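Local coordinates for protein 3,4-dihydroxy-2-butanone 4-phosphate synthase (PDB 1TKS) that catalyses the conversion of D-ribulose 5-phosphate to formate and 3,4-dihydroxy-2-butanone 4-phosphate, a step of riboflavin biosynthesis, at residues A11-A14 with Y15-G18; K140-G144 with H145-A149; A148-Q151 with L152-A156. One frame throughout, in Å; residues are numbered along the deposited sequence.

Contact 1: A11-A14 with Y15-G18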
ATOM      1  N   ALA B  11      11.855 -21.483  13.726  1.00  9.14           N
ATOM      2  CA  ALA B  11      11.357 -20.309  13.020  1.00  8.74           C
ATOM      3  C   ALA B  11      12.099 -19.048  13.449  1.00  9.19           C
ATOM      4  O   ALA B  11      12.362 -18.174  12.626  1.00  9.24           O
ATOM      5  CB  ALA B  11       9.858 -20.143  13.260  1.00  9.88           C
ATOM      6  N   LEU B  12      12.442 -18.953  14.732  1.00  9.63           N
ATOM      7  CA  LEU B  12      13.162 -17.781  15.220  1.00  9.84           C
ATOM      8  C   LEU B  12      14.550 -17.687  14.602  1.00 11.58           C
ATOM      9  O   LEU B  12      15.024 -16.594  14.293  1.00 10.91           O
ATOM     10  CB  LEU B  12      13.278 -17.815  16.743  1.00 11.27           C
ATOM     11  CG  LEU B  12      11.979 -17.586  17.523  1.00 12.49           C
ATOM     12  CD1 LEU B  12      12.258 -17.739  19.012  1.00 12.86           C
ATOM     13  CD2 LEU B  12      11.425 -16.196  17.225  1.00 12.54           C
ATOM     14  N   GLU B  13      15.206 -18.829  14.420  1.00 10.75           N
ATOM     15  CA  GLU B  13      16.531 -18.818  13.821  1.00 12.35           C
ATOM     16  C   GLU B  13      16.448 -18.334  12.380  1.00 12.22           C
ATOM     17  O   GLU B  13      17.309 -17.590  11.925  1.00 13.61           O
ATOM     18  CB  GLU B  13      17.164 -20.209  13.883  1.00 13.66           C
ATOM     19  CG  GLU B  13      17.624 -20.578  15.280  1.00 15.86           C
ATOM     20  CD  GLU B  13      18.693 -19.637  15.798  1.00 16.41           C
ATOM     21  OE1 GLU B  13      18.753 -19.424  17.027  1.00 19.64           O
ATOM     22  OE2 GLU B  13      19.486 -19.121  14.979  1.00 15.40           O
ATOM     23  N   ALA B  14      15.407 -18.749  11.663  1.00 10.22           N
ATOM     24  CA  ALA B  14      15.230 -18.317  10.282  1.00 10.33           C
ATOM     25  C   ALA B  14      14.993 -16.809  10.269  1.00 10.65           C
ATOM     26  O   ALA B  14      15.544 -16.084   9.440  1.00 10.78           O
ATOM     27  CB  ALA B  14      14.043 -19.042   9.652  1.00  9.72           C
ATOM     28  N   TYR B  15      14.170 -16.350  11.204  1.00 10.61           N
ATOM     29  CA  TYR B  15      13.835 -14.938  11.328  1.00 10.36           C
ATOM     30  C   TYR B  15      15.093 -14.142  11.678  1.00 11.59           C
ATOM     31  O   TYR B  15      15.320 -13.055  11.151  1.00 10.76           O
ATOM     32  CB  TYR B  15      12.750 -14.786  12.402  1.00  9.17           C
ATOM     33  CG  TYR B  15      12.093 -13.428  12.492  1.00  9.93           C
ATOM     34  CD1 TYR B  15      12.656 -12.410  13.255  1.00  9.33           C
ATOM     35  CD2 TYR B  15      10.882 -13.175  11.847  1.00  8.26           C
ATOM     36  CE1 TYR B  15      12.024 -11.176  13.380  1.00  8.36           C
ATOM     37  CE2 TYR B  15      10.244 -11.947  11.965  1.00  8.98           C
ATOM     38  CZ  TYR B  15      10.819 -10.952  12.736  1.00  8.30           C
ATOM     39  OH  TYR B  15      10.181  -9.743  12.871  1.00  8.59           O
ATOM     40  N   LYS B  16      15.924 -14.695  12.555  1.00 13.02           N
ATOM     41  CA  LYS B  16      17.158 -14.024  12.943  1.00 17.13           C
ATOM     42  C   LYS B  16      18.099 -13.897  11.740  1.00 18.91           C
ATOM     43  O   LYS B  16      18.860 -12.931  11.634  1.00 20.27           O
ATOM     44  CB  LYS B  16      17.846 -14.812  14.062  1.00 17.81           C
ATOM     45  CG  LYS B  16      19.071 -14.141  14.660  1.00 20.66           C
ATOM     46  CD  LYS B  16      19.708 -15.042  15.705  1.00 22.81           C
ATOM     47  CE  LYS B  16      18.737 -15.338  16.843  1.00 25.08           C
ATOM     48  NZ  LYS B  16      19.260 -16.386  17.767  1.00 25.94           N
ATOM     49  N   ASN B  17      18.029 -14.869  10.831  1.00 18.71           N
ATOM     50  CA  ASN B  17      18.882 -14.889   9.646  1.00 20.05           C
ATOM     51  C   ASN B  17      18.291 -14.090   8.481  1.00 17.72           C
ATOM     52  O   ASN B  17      18.729 -14.225   7.339  1.00 18.69           O
ATOM     53  CB  ASN B  17      19.141 -16.339   9.214  1.00 24.89           C
ATOM     54  CG  ASN B  17      20.548 -16.551   8.664  1.00 30.02           C
ATOM     55  OD1 ASN B  17      20.938 -17.678   8.347  1.00 34.33           O
ATOM     56  ND2 ASN B  17      21.315 -15.471   8.554  1.00 32.22           N
ATOM     57  N   GLY B  18      17.286 -13.271   8.778  1.00 15.28           N
ATOM     58  CA  GLY B  18      16.679 -12.433   7.756  1.00 12.54           C
ATOM     59  C   GLY B  18      15.643 -13.055   6.838  1.00 11.78           C
ATOM     60  O   GLY B  18      15.340 -12.502   5.780  1.00 11.31           O
TER
HETATM   61  O   HOH W   1      16.814 -17.808  17.449  1.00 34.26           O
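A Schellman motif closes the C-terminal end of helix 8-16, with Ala14 and Tyr15 supplying the carbonyl acceptors and Gly18 standing at the C-prime position. Gly18 N bonds to Tyr15 O at 3.1 Å, while the amide N of Glu19 reaches back to Ala14 O. The positive phi of Gly18, 81°, turns the chain away from the helical course that Asn17 has just left. Ahead of the cap the regular ladder is still intact: Tyr15 N donates to Ala11 O at 2.9 Å and Lys16 N to Leu12 O at 2.7 Å. The last rung, from Asn17 N to Glu13 O, measures 3.0 Å, and Asn17 N also makes a weak bond to Ala14 O.

On the exposed flank Glu13 and Lys16, one helical turn apart, lie side by side and point the same way. Lys16 runs out straight until a bend at chi3 (-61°) swings its ammonium group back, and Glu13 folds at chi2 to present its carboxylate. NZ of Lys16 meets OE1 of Glu13 at 3.2 Å in a salt bridge, coming from above the carboxylate plane, 39° out of it. A water spans the same two groups, accepting from Lys16 NZ at 2.8 Å and donating weakly to Glu13 OE1 at 2.6 Å.

Tyr15 serves the other flank. Its CB rests against the carbonyl oxygens of Ala11 and Leu12, whereas its ring leads away to Leu152 of helix 145-155, where the hydroxyl is hydrogen-bonded to Ser153 OG. The chemistry thus divides by side: a water-bridged ion pair outside, probably of modest strength in so exposed a setting, an aromatic anchor inside, and the carbonyls of Ala14 and Tyr15 taken up by the cap.

Contact 2: K140-G144 with H145-A149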
ATOM      1  N   LYS B 140       1.022 -11.107  24.751  1.00 12.39           N
ATOM      2  CA  LYS B 140       0.396 -11.486  26.007  1.00 15.79           C
ATOM      3  C   LYS B 140      -0.698 -10.486  26.346  1.00 16.08           C
ATOM      4  O   LYS B 140      -1.491 -10.708  27.258  1.00 17.08           O
ATOM      5  CB  LYS B 140       1.429 -11.542  27.135  1.00 17.39           C
ATOM      6  CG  LYS B 140       2.371 -12.733  27.032  1.00 21.99           C
ATOM      7  CD  LYS B 140       3.073 -13.016  28.351  1.00 24.56           C
ATOM      8  CE  LYS B 140       4.115 -11.959  28.691  1.00 27.55           C
ATOM      9  NZ  LYS B 140       5.303 -12.004  27.783  1.00 28.20           N
ATOM     10  N   LYS B 141      -0.743  -9.390  25.591  1.00 16.05           N
ATOM     11  CA  LYS B 141      -1.737  -8.345  25.811  1.00 16.33           C
ATOM     12  C   LYS B 141      -2.738  -8.255  24.662  1.00 16.43           C
ATOM     13  O   LYS B 141      -3.927  -8.025  24.884  1.00 18.11           O
ATOM     14  CB  LYS B 141      -1.039  -6.993  25.985  1.00 18.26           C
ATOM     15  CG  LYS B 141      -1.959  -5.873  26.446  1.00 22.00           C
ATOM     16  CD  LYS B 141      -2.485  -6.142  27.848  1.00 24.71           C
ATOM     17  CE  LYS B 141      -3.362  -5.005  28.343  1.00 27.32           C
ATOM     18  NZ  LYS B 141      -3.919  -5.286  29.696  1.00 27.26           N
ATOM     19  N   ARG B 142      -2.248  -8.432  23.438  1.00 15.81           N
ATOM     20  CA  ARG B 142      -3.084  -8.369  22.238  1.00 15.76           C
ATOM     21  C   ARG B 142      -2.508  -9.310  21.185  1.00 15.09           C
ATOM     22  O   ARG B 142      -1.343  -9.185  20.809  1.00 13.74           O
ATOM     23  CB  ARG B 142      -3.108  -6.936  21.696  1.00 15.74           C
ATOM     24  CG  ARG B 142      -3.944  -6.749  20.437  1.00 19.09           C
ATOM     25  CD  ARG B 142      -3.998  -5.276  20.031  1.00 20.82           C
ATOM     26  NE  ARG B 142      -4.872  -5.045  18.879  1.00 24.03           N
ATOM     27  CZ  ARG B 142      -4.517  -5.214  17.608  1.00 25.50           C
ATOM     28  NH1 ARG B 142      -5.394  -4.980  16.640  1.00 28.05           N
ATOM     29  NH2 ARG B 142      -3.286  -5.596  17.298  1.00 23.57           N
ATOM     30  N   ARG B 143      -3.319 -10.247  20.704  1.00 14.85           N
ATOM     31  CA  ARG B 143      -2.846 -11.205  19.708  1.00 15.00           C
ATOM     32  C   ARG B 143      -2.899 -10.706  18.268  1.00 14.30           C
ATOM     33  O   ARG B 143      -3.307 -11.437  17.366  1.00 16.33           O
ATOM     34  CB  ARG B 143      -3.623 -12.517  19.819  1.00 14.56           C
ATOM     35  CG  ARG B 143      -3.407 -13.247  21.129  1.00 15.68           C
ATOM     36  CD  ARG B 143      -3.776 -14.709  20.997  1.00 18.03           C
ATOM     37  NE  ARG B 143      -3.741 -15.406  22.276  1.00 19.51           N
ATOM     38  CZ  ARG B 143      -3.793 -16.726  22.398  1.00 20.26           C
ATOM     39  NH1 ARG B 143      -3.764 -17.286  23.599  1.00 20.04           N
ATOM     40  NH2 ARG B 143      -3.864 -17.487  21.316  1.00 19.78           N
ATOM     41  N   GLY B 144      -2.475  -9.466  18.049  1.00 15.03           N
ATOM     42  CA  GLY B 144      -2.485  -8.920  16.705  1.00 13.36           C
ATOM     43  C   GLY B 144      -1.216  -9.245  15.946  1.00 12.71           C
ATOM     44  O   GLY B 144      -0.202  -9.606  16.546  1.00 12.02           O
ATOM     45  N   HIS B 145      -1.254  -9.126  14.623  1.00 11.75           N
ATOM     46  CA  HIS B 145      -0.059  -9.414  13.844  1.00 10.59           C
ATOM     47  C   HIS B 145       1.002  -8.351  14.108  1.00 11.10           C
ATOM     48  O   HIS B 145       2.193  -8.589  13.915  1.00 11.07           O
ATOM     49  CB  HIS B 145      -0.390  -9.494  12.353  1.00 12.63           C
ATOM     50  CG  HIS B 145      -1.277 -10.650  12.000  1.00 15.30           C
ATOM     51  ND1 HIS B 145      -1.464 -11.074  10.705  1.00 17.72           N
ATOM     52  CD2 HIS B 145      -2.019 -11.472  12.779  1.00 17.16           C
ATOM     53  CE1 HIS B 145      -2.285 -12.112  10.699  1.00 18.89           C
ATOM     54  NE2 HIS B 145      -2.636 -12.372  11.942  1.00 18.26           N
ATOM     55  N   THR B 146       0.563  -7.178  14.559  1.00  9.63           N
ATOM     56  CA  THR B 146       1.484  -6.095  14.877  1.00 10.17           C
ATOM     57  C   THR B 146       2.312  -6.545  16.071  1.00  9.79           C
ATOM     58  O   THR B 146       3.544  -6.478  16.048  1.00  8.80           O
ATOM     59  CB  THR B 146       0.730  -4.804  15.244  1.00  9.86           C
ATOM     60  OG1 THR B 146       0.010  -4.339  14.100  1.00 11.33           O
ATOM     61  CG2 THR B 146       1.702  -3.721  15.694  1.00 10.89           C
ATOM     62  N   GLU B 147       1.629  -7.007  17.113  1.00  9.94           N
ATOM     63  CA  GLU B 147       2.314  -7.490  18.304  1.00  9.97           C
ATOM     64  C   GLU B 147       3.176  -8.699  17.956  1.00  9.66           C
ATOM     65  O   GLU B 147       4.273  -8.856  18.491  1.00  8.36           O
ATOM     66  CB  GLU B 147       1.306  -7.882  19.388  1.00  9.66           C
ATOM     67  CG  GLU B 147       0.648  -6.716  20.130  1.00 11.04           C
ATOM     68  CD  GLU B 147      -0.267  -5.884  19.238  1.00 10.74           C
ATOM     69  OE1 GLU B 147      -0.982  -6.480  18.403  1.00 10.91           O
ATOM     70  OE2 GLU B 147      -0.288  -4.649  19.396  1.00 10.19           O
ATOM     71  N   ALA B 148       2.689  -9.552  17.060  1.00  8.90           N
ATOM     72  CA  ALA B 148       3.448 -10.732  16.677  1.00  9.14           C
ATOM     73  C   ALA B 148       4.789 -10.359  16.053  1.00  8.06           C
ATOM     74  O   ALA B 148       5.822 -10.950  16.384  1.00  7.19           O
ATOM     75  CB  ALA B 148       2.642 -11.585  15.712  1.00  8.88           C
ATOM     76  N   ALA B 149       4.779  -9.375  15.158  1.00  8.65           N
ATOM     77  CA  ALA B 149       6.011  -8.934  14.500  1.00  8.38           C
ATOM     78  C   ALA B 149       7.040  -8.436  15.512  1.00  9.04           C
ATOM     79  O   ALA B 149       8.200  -8.841  15.474  1.00  8.38           O
ATOM     80  CB  ALA B 149       5.702  -7.831  13.477  1.00  9.85           C
TER
HETATM   81  O   HOH W   2      -2.051  -6.107  14.485  1.00 23.19           O
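With CG anti to its backbone N (chi1 180°) and the chain extended to NE, Arg142 stretches past Glu147, whose own chain bends at chi2 (67°) to lift its carboxylate up to the guanidinium. Arg142 lies in the loop leading to the N-cap Gly144, and Glu147 in the first turn of helix 145-155; residues Arg142 to Thr146 are expected to bind D-ribulose 5-phosphate. The side chains cross at about a right angle. NH2 of Arg142 donates to OE1 of Glu147 at 2.7 Å, making a salt bridge in which OE1 lies in the guanidinium plane and is approached on its syn side; the two planes stand 71° apart. The arginine chain passes close to the acid as well, its CG 3.6 Å from OE1 of Glu147. The second carboxylate oxygen, OE2, is bonded to the backbone N of Val135, so the acid that positions the arginine is itself held at both oxygens.

Gly144 O starts the helical ladder by accepting from Ala148 N at 2.9 Å. His145, probably a magnesium ligand, sets its ring with an edge near Gly144 C, and its two nitrogens are hydrogen-bonded to Asp34 and Asp25. One water joins the loop to the first turn, accepting from Arg142 NH2 at 3.1 Å and from Thr146 N at 2.8 Å.

Contact 3: A148-Q151 with L152-A156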
ATOM      1  N   ALA B 148       2.689  -9.552  17.060  1.00  8.90           N
ATOM      2  CA  ALA B 148       3.448 -10.732  16.677  1.00  9.14           C
ATOM      3  C   ALA B 148       4.789 -10.359  16.053  1.00  8.06           C
ATOM      4  O   ALA B 148       5.822 -10.950  16.384  1.00  7.19           O
ATOM      5  CB  ALA B 148       2.642 -11.585  15.712  1.00  8.88           C
ATOM      6  N   ALA B 149       4.779  -9.375  15.158  1.00  8.65           N
ATOM      7  CA  ALA B 149       6.011  -8.934  14.500  1.00  8.38           C
ATOM      8  C   ALA B 149       7.040  -8.436  15.512  1.00  9.04           C
ATOM      9  O   ALA B 149       8.200  -8.841  15.474  1.00  8.38           O
ATOM     10  CB  ALA B 149       5.702  -7.831  13.477  1.00  9.85           C
ATOM     11  N   VAL B 150       6.622  -7.558  16.421  1.00  9.14           N
ATOM     12  CA  VAL B 150       7.547  -7.043  17.421  1.00  8.08           C
ATOM     13  C   VAL B 150       7.980  -8.160  18.377  1.00  8.57           C
ATOM     14  O   VAL B 150       9.110  -8.166  18.860  1.00  8.81           O
ATOM     15  CB  VAL B 150       6.911  -5.869  18.206  1.00  7.03           C
ATOM     16  CG1 VAL B 150       7.880  -5.348  19.268  1.00  6.54           C
ATOM     17  CG2 VAL B 150       6.541  -4.750  17.236  1.00  9.82           C
ATOM     18  N   GLN B 151       7.089  -9.114  18.631  1.00  7.39           N
ATOM     19  CA  GLN B 151       7.407 -10.235  19.514  1.00  7.89           C
ATOM     20  C   GLN B 151       8.482 -11.116  18.874  1.00  6.98           C
ATOM     21  O   GLN B 151       9.413 -11.557  19.550  1.00  8.41           O
ATOM     22  CB  GLN B 151       6.157 -11.077  19.775  1.00  6.94           C
ATOM     23  CG  GLN B 151       6.309 -12.099  20.899  1.00 10.33           C
ATOM     24  CD  GLN B 151       5.912 -11.535  22.246  1.00 11.36           C
ATOM     25  OE1 GLN B 151       6.757 -11.246  23.098  1.00 15.46           O
ATOM     26  NE2 GLN B 151       4.614 -11.370  22.445  1.00  8.20           N
ATOM     27  N   LEU B 152       8.340 -11.384  17.577  1.00  8.85           N
ATOM     28  CA  LEU B 152       9.308 -12.205  16.866  1.00  7.26           C
ATOM     29  C   LEU B 152      10.678 -11.547  16.897  1.00  7.42           C
ATOM     30  O   LEU B 152      11.678 -12.194  17.208  1.00  8.42           O
ATOM     31  CB  LEU B 152       8.864 -12.431  15.417  1.00  8.87           C
ATOM     32  CG  LEU B 152       7.745 -13.466  15.259  1.00  8.30           C
ATOM     33  CD1 LEU B 152       7.126 -13.366  13.874  1.00  9.01           C
ATOM     34  CD2 LEU B 152       8.309 -14.865  15.493  1.00  9.93           C
ATOM     35  N   SER B 153      10.728 -10.257  16.587  1.00  7.82           N
ATOM     36  CA  SER B 153      11.993  -9.541  16.595  1.00  8.80           C
ATOM     37  C   SER B 153      12.642  -9.596  17.979  1.00  9.59           C
ATOM     38  O   SER B 153      13.845  -9.835  18.100  1.00  9.28           O
ATOM     39  CB  SER B 153      11.780  -8.088  16.157  1.00  8.32           C
ATOM     40  OG  SER B 153      11.473  -8.035  14.774  1.00  9.12           O
ATOM     41  N   THR B 154      11.847  -9.384  19.021  1.00  8.49           N
ATOM     42  CA  THR B 154      12.360  -9.421  20.387  1.00  9.62           C
ATOM     43  C   THR B 154      12.934 -10.798  20.719  1.00  9.31           C
ATOM     44  O   THR B 154      14.048 -10.912  21.237  1.00  9.32           O
ATOM     45  CB  THR B 154      11.252  -9.071  21.403  1.00  8.99           C
ATOM     46  OG1 THR B 154      10.773  -7.746  21.145  1.00 11.35           O
ATOM     47  CG2 THR B 154      11.790  -9.137  22.827  1.00  8.59           C
ATOM     48  N   LEU B 155      12.176 -11.845  20.414  1.00  9.15           N
ATOM     49  CA  LEU B 155      12.627 -13.203  20.688  1.00  8.96           C
ATOM     50  C   LEU B 155      13.901 -13.531  19.922  1.00  9.59           C
ATOM     51  O   LEU B 155      14.734 -14.309  20.395  1.00 11.72           O
ATOM     52  CB  LEU B 155      11.536 -14.202  20.311  1.00 10.23           C
ATOM     53  CG  LEU B 155      10.251 -14.113  21.135  1.00  9.19           C
ATOM     54  CD1 LEU B 155       9.144 -14.893  20.437  1.00  9.57           C
ATOM     55  CD2 LEU B 155      10.503 -14.645  22.547  1.00 11.57           C
ATOM     56  N   ALA B 156      14.050 -12.930  18.746  1.00  9.18           N
ATOM     57  CA  ALA B 156      15.216 -13.159  17.899  1.00  9.34           C
ATOM     58  C   ALA B 156      16.429 -12.331  18.331  1.00  9.86           C
ATOM     59  O   ALA B 156      17.500 -12.435  17.733  1.00 11.18           O
ATOM     60  CB  ALA B 156      14.855 -12.851  16.443  1.00  9.79           C
TER
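The flat peptide carbonyl of Val150 is approached on both faces by Thr154: the backbone N comes from one side of its plane, tilted 28° from it, and the hydroxyl OG1 from the opposite side, tilted 31°. Thr154 N lies 3.0 Å from Val150 O, and Thr154 OG1 donates to the same oxygen at 2.9 Å. The torsion explains the pairing, since chi1 of -61° sets OG1 beside the backbone N, and the hydroxyl can fold back onto the preceding turn. This is the familiar way in which a helical threonine satisfies its own hydroxyl, here at the exposed Thr154 of helix 145-155.

Neighbouring rungs are regular. Leu152 N bonds to Ala148 O at 2.8 Å, Ser153 N to Ala149 O at 3.1 Å and Leu155 N to Gln151 O at 2.9 Å. The leucines also bring CG close to the oxygens that their own N-H groups bond. CG of Leu152 sits against Ala148 O, while CG of Leu155 comes within 3.1 Å of Gln151 O. Where Gln151 and Leu155 cross, the methyl CD1 of Leu155 touches the methylene CG of Gln151 at 4.0 Å, so the aliphatic part of the glutamine supplies the contact.

Outward, Leu152 and Leu155 face Leu12 of helix 8-16 and Leu198 of helix 195-203, whereas Ser153 OG is hydrogen-bonded to the carbonyl of Ala161. Sharing one carbonyl between two donors ties the threonine hydroxyl to its own helix. The leucine flank presents a hydrocarbon surface instead, through which helix 145-155 packs against helices 8-16 and 195-203, while the carbonyls of residues 148-151 are engaged by main-chain N-H groups.

None of the three contacts closes a long loop: each joins consecutive segments. Contact 1 comes first, ending helix 8-16 before the chain enters strand 21-24. Far later, after strand 129-134, contact 2 carries the chain from a loop into helix 145-155, and contact 3 follows along that helix to its end, sharing Ala148 and Ala149 with contact 2. They neither nest nor cross; contacts 2 and 3 overlap in series. In space, contact 1 meets contact 3, with Tyr15 reaching Ser153 and Lys16 CE packing on Ala156 O, so the C-terminal ends of helices 8-16 and 145-155 lie together. Contact 2 sits at the other, substrate-site end of helix 145-155.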